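PDB 3T6Q: CD180 antigen from Mus musculus, which may cooperate with MD-1 and TLR4 in the innate response of B cells to bacterial lipopolysaccharide, leading to NF-kappa-B activation. Local coordinates for residues N181-I191 / V203-Q213. Numbering follows the deposited sequence.
Sequences NLSLNLNGNDI and VFQSLNFGGTQ. With GOL (glycerol), chain K.
L184 and N208 pair the inner strands of two successive leucine-rich repeats, parallel neighbours in the concave face of the Toll-like receptor solenoid. Backbone bonds run in parallel-strand fashion: L184 N gives to S206 O (3.0 Å), and L184 O takes N208 N (3.1 Å). L186 N then reaches N208 O at 2.7 Å, and G188 N bonds to G210 O beyond the strands, where each segment makes a type II turn. At the other end, where the chain turns a corner, Q205 N bonds to L182 O (2.8 Å).

Leucines and phenylalanines face the interior. L207 CD2 meets L184 CB at 3.7 Å and also lies over one face of the F204 ring, toward its rim, while a glycerol, probably from the crystallisation liquor, lies over the opposite face, likewise off-centre; L182 O sits at that ring's edge. Further along, F209 lies beside L186, whose CD1 approaches F209 CE1 obliquely, and takes I191 CG1 at its edge; L168 and I218 also touch F209.

On the solvent-facing side N185 and N208 run side by side, their amide planes 43° apart. Each has CG anti to the backbone N (chi1 -176° and -175°), which sets the amide beside its own carbonyl carbon, from where OD1 accepts the NH two residues on: an Asx turn in each segment. The NH of N187 comes from above the amide plane of N185, whereas G210 N meets N208 OD1 almost head-on. N185 OD1 also rests 3.3 Å from N208 CB.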
loop_
_atom_site.group_PDB
_atom_site.type_symbol
_atom_site.label_atom_id
_atom_site.label_comp_id
_atom_site.label_asym_id
_atom_site.label_seq_id
_atom_site.Cartn_x
_atom_site.Cartn_y
_atom_site.Cartn_z
ATOM N N ASN A 181 -27.685 -3.194 -12.541
ATOM C CA ASN A 181 -26.827 -3.230 -13.728
ATOM C C ASN A 181 -25.329 -2.938 -13.422
ATOM O O ASN A 181 -24.671 -2.227 -14.159
ATOM C CB ASN A 181 -27.319 -2.201 -14.745
ATOM C CG ASN A 181 -27.454 -2.783 -16.126
ATOM O OD1 ASN A 181 -28.128 -3.804 -16.305
ATOM N ND2 ASN A 181 -26.853 -2.127 -17.120
ATOM N N LEU A 182 -24.840 -3.446 -12.315
ATOM C CA LEU A 182 -23.568 -2.993 -11.804
ATOM C C LEU A 182 -22.404 -3.749 -12.496
ATOM O O LEU A 182 -22.535 -4.941 -12.825
ATOM C CB LEU A 182 -23.534 -3.214 -10.307
ATOM C CG LEU A 182 -22.269 -2.888 -9.514
ATOM C CD1 LEU A 182 -21.977 -1.397 -9.530
ATOM C CD2 LEU A 182 -22.541 -3.314 -8.091
ATOM N N SER A 183 -21.289 -3.039 -12.698
ATOM C CA SER A 183 -20.050 -3.643 -13.204
ATOM C C SER A 183 -19.092 -3.608 -12.057
ATOM O O SER A 183 -18.822 -2.543 -11.500
ATOM C CB SER A 183 -19.466 -2.874 -14.374
ATOM O OG SER A 183 -20.342 -2.940 -15.498
ATOM N N LEU A 184 -18.599 -4.771 -11.678
ATOM C CA LEU A 184 -17.798 -4.880 -10.481
ATOM C C LEU A 184 -16.448 -5.457 -10.963
ATOM O O LEU A 184 -16.423 -6.529 -11.549
ATOM C CB LEU A 184 -18.488 -5.850 -9.548
ATOM C CG LEU A 184 -18.285 -5.904 -8.037
ATOM C CD1 LEU A 184 -18.253 -7.356 -7.550
ATOM C CD2 LEU A 184 -17.102 -5.107 -7.464
ATOM N N ASN A 185 -15.355 -4.708 -10.813
ATOM C CA ASN A 185 -14.048 -5.190 -11.290
ATOM C C ASN A 185 -13.207 -5.708 -10.127
ATOM O O ASN A 185 -12.789 -4.924 -9.239
ATOM C CB ASN A 185 -13.312 -4.065 -12.051
ATOM C CG ASN A 185 -11.989 -4.554 -12.658
ATOM O OD1 ASN A 185 -11.674 -5.748 -12.593
ATOM N ND2 ASN A 185 -11.184 -3.630 -13.166
ATOM N N LEU A 186 -12.972 -7.019 -10.101
ATOM C CA LEU A 186 -12.068 -7.633 -9.129
ATOM C C LEU A 186 -10.762 -8.187 -9.746
ATOM O O LEU A 186 -10.082 -9.022 -9.133
ATOM C CB LEU A 186 -12.760 -8.740 -8.332
ATOM C CG LEU A 186 -13.832 -8.190 -7.392
ATOM C CD1 LEU A 186 -14.833 -9.270 -6.969
ATOM C CD2 LEU A 186 -13.147 -7.578 -6.156
ATOM N N ASN A 187 -10.419 -7.701 -10.937
ATOM C CA ASN A 187 -9.134 -8.035 -11.592
ATOM C C ASN A 187 -7.984 -7.887 -10.605
ATOM O O ASN A 187 -7.885 -6.871 -9.953
ATOM C CB ASN A 187 -8.913 -7.070 -12.785
ATOM C CG ASN A 187 -7.621 -7.351 -13.558
ATOM O OD1 ASN A 187 -7.010 -8.409 -13.415
ATOM N ND2 ASN A 187 -7.212 -6.404 -14.390
ATOM N N GLY A 188 -7.123 -8.897 -10.484
ATOM C CA GLY A 188 -5.932 -8.766 -9.643
ATOM C C GLY A 188 -6.261 -8.898 -8.161
ATOM O O GLY A 188 -5.544 -8.370 -7.324
ATOM N N ASN A 189 -7.373 -9.569 -7.831
ATOM C CA ASN A 189 -7.631 -9.980 -6.456
ATOM C C ASN A 189 -7.730 -11.507 -6.438
ATOM O O ASN A 189 -8.532 -12.099 -7.164
ATOM C CB ASN A 189 -8.980 -9.409 -5.964
ATOM C CG ASN A 189 -8.916 -7.898 -5.709
ATOM O OD1 ASN A 189 -8.591 -7.468 -4.600
ATOM N ND2 ASN A 189 -9.149 -7.105 -6.735
ATOM N N ASP A 190 -6.982 -12.143 -5.567
ATOM C CA ASP A 190 -6.981 -13.589 -5.569
ATOM C C ASP A 190 -8.122 -14.124 -4.692
ATOM O O ASP A 190 -7.983 -14.278 -3.480
ATOM C CB ASP A 190 -5.624 -14.150 -5.152
ATOM C CG ASP A 190 -5.521 -15.654 -5.404
ATOM O OD1 ASP A 190 -6.184 -16.179 -6.359
ATOM O OD2 ASP A 190 -4.783 -16.290 -4.638
ATOM N N ILE A 191 -9.257 -14.398 -5.334
ATOM C CA ILE A 191 -10.431 -14.872 -4.626
ATOM C C ILE A 191 -10.251 -16.351 -4.325
ATOM O O ILE A 191 -10.128 -17.153 -5.227
ATOM C CB ILE A 191 -11.743 -14.656 -5.420
ATOM C CG1 ILE A 191 -11.835 -13.221 -5.931
ATOM C CG2 ILE A 191 -12.964 -15.013 -4.567
ATOM C CD1 ILE A 191 -12.152 -12.179 -4.880
ATOM N N VAL A 203 -27.659 -9.949 -10.339
ATOM C CA VAL A 203 -27.699 -9.552 -11.749
ATOM C C VAL A 203 -26.627 -8.462 -11.993
ATOM O O VAL A 203 -26.733 -7.340 -11.477
ATOM C CB VAL A 203 -29.101 -9.042 -12.173
ATOM C CG1 VAL A 203 -29.082 -8.547 -13.616
ATOM C CG2 VAL A 203 -30.151 -10.131 -11.995
ATOM N N PHE A 204 -25.592 -8.804 -12.761
ATOM C CA PHE A 204 -24.464 -7.883 -13.068
ATOM C C PHE A 204 -24.376 -7.584 -14.532
ATOM O O PHE A 204 -24.729 -8.428 -15.366
ATOM C CB PHE A 204 -23.137 -8.500 -12.644
ATOM C CG PHE A 204 -22.927 -8.461 -11.175
ATOM C CD1 PHE A 204 -22.312 -7.348 -10.578
ATOM C CD2 PHE A 204 -23.398 -9.494 -10.372
ATOM C CE1 PHE A 204 -22.162 -7.302 -9.196
ATOM C CE2 PHE A 204 -23.247 -9.451 -8.993
ATOM C CZ PHE A 204 -22.627 -8.350 -8.404
ATOM N N GLN A 205 -23.916 -6.378 -14.848
ATOM C CA GLN A 205 -23.497 -6.055 -16.196
ATOM C C GLN A 205 -22.145 -6.741 -16.478
ATOM O O GLN A 205 -22.057 -7.573 -17.373
ATOM C CB GLN A 205 -23.450 -4.539 -16.394
ATOM C CG GLN A 205 -22.666 -4.045 -17.595
ATOM C CD GLN A 205 -23.062 -4.692 -18.912
ATOM O OE1 GLN A 205 -22.199 -5.162 -19.672
ATOM N NE2 GLN A 205 -24.355 -4.723 -19.194
ATOM N N SER A 206 -21.098 -6.393 -15.736
ATOM C CA SER A 206 -19.753 -7.024 -15.922
ATOM C C SER A 206 -19.244 -7.490 -14.597
ATOM O O SER A 206 -19.492 -6.849 -13.590
ATOM C CB SER A 206 -18.709 -6.042 -16.484
ATOM O OG SER A 206 -19.031 -5.669 -17.792
ATOM N N LEU A 207 -18.558 -8.626 -14.583
ATOM C CA LEU A 207 -17.850 -9.062 -13.397
ATOM C C LEU A 207 -16.493 -9.448 -13.953
ATOM O O LEU A 207 -16.424 -10.251 -14.898
ATOM C CB LEU A 207 -18.461 -10.324 -12.783
ATOM C CG LEU A 207 -19.599 -10.252 -11.768
ATOM C CD1 LEU A 207 -19.963 -11.647 -11.302
ATOM C CD2 LEU A 207 -19.174 -9.368 -10.599
ATOM N N ASN A 208 -15.441 -8.881 -13.384
ATOM C CA ASN A 208 -14.059 -9.187 -13.851
ATOM C C ASN A 208 -13.301 -9.833 -12.687
ATOM O O ASN A 208 -13.188 -9.216 -11.619
ATOM C CB ASN A 208 -13.426 -7.869 -14.389
ATOM C CG ASN A 208 -12.050 -8.074 -15.012
ATOM O OD1 ASN A 208 -11.239 -8.822 -14.473
ATOM N ND2 ASN A 208 -11.785 -7.412 -16.134
ATOM N N PHE A 209 -12.810 -11.074 -12.872
ATOM C CA PHE A 209 -11.929 -11.703 -11.892
ATOM C C PHE A 209 -10.571 -12.006 -12.551
ATOM O O PHE A 209 -9.985 -13.082 -12.314
ATOM C CB PHE A 209 -12.509 -13.035 -11.373
ATOM C CG PHE A 209 -13.791 -12.888 -10.575
ATOM C CD1 PHE A 209 -13.759 -12.649 -9.198
ATOM C CD2 PHE A 209 -15.030 -13.002 -11.216
ATOM C CE1 PHE A 209 -14.947 -12.546 -8.458
ATOM C CE2 PHE A 209 -16.215 -12.903 -10.490
ATOM C CZ PHE A 209 -16.173 -12.658 -9.120
ATOM N N GLY A 210 -10.107 -11.096 -13.406
ATOM C CA GLY A 210 -8.845 -11.267 -14.124
ATOM C C GLY A 210 -7.671 -11.767 -13.289
ATOM O O GLY A 210 -7.402 -11.261 -12.174
ATOM N N GLY A 211 -6.970 -12.776 -13.817
ATOM C CA GLY A 211 -5.803 -13.312 -13.136
ATOM C C GLY A 211 -6.073 -14.297 -12.021
ATOM O O GLY A 211 -5.114 -14.779 -11.391
ATOM N N THR A 212 -7.344 -14.592 -11.719
ATOM C CA THR A 212 -7.631 -15.398 -10.490
ATOM C C THR A 212 -7.028 -16.827 -10.687
ATOM O O THR A 212 -6.962 -17.377 -11.813
ATOM C CB THR A 212 -9.150 -15.404 -10.019
ATOM O OG1 THR A 212 -9.282 -15.429 -8.544
ATOM C CG2 THR A 212 -9.854 -16.608 -10.597
ATOM N N GLN A 213 -6.572 -17.392 -9.590
ATOM C CA GLN A 213 -5.827 -18.645 -9.597
ATOM C C GLN A 213 -6.747 -19.855 -9.396
ATOM O O GLN A 213 -6.281 -21.005 -9.470
ATOM C CB GLN A 213 -4.702 -18.606 -8.529
ATOM C CG GLN A 213 -3.667 -17.486 -8.745
ATOM C CD GLN A 213 -2.888 -17.621 -10.060
ATOM O OE1 GLN A 213 -2.073 -18.542 -10.221
ATOM N NE2 GLN A 213 -3.130 -16.695 -11.009
HETATM C C1 GOL K . -27.152 -7.034 -7.142
HETATM O O1 GOL K . -27.714 -7.954 -8.069
HETATM C C2 GOL K . -26.006 -6.433 -7.911
HETATM O O2 GOL K . -25.012 -6.081 -6.961
HETATM C C3 GOL K . -26.498 -5.190 -8.643
HETATM O O3 GOL K . -26.099 -5.190 -10.030
HETATM O O HOH W 1 -29.154 -5.408 -11.674
#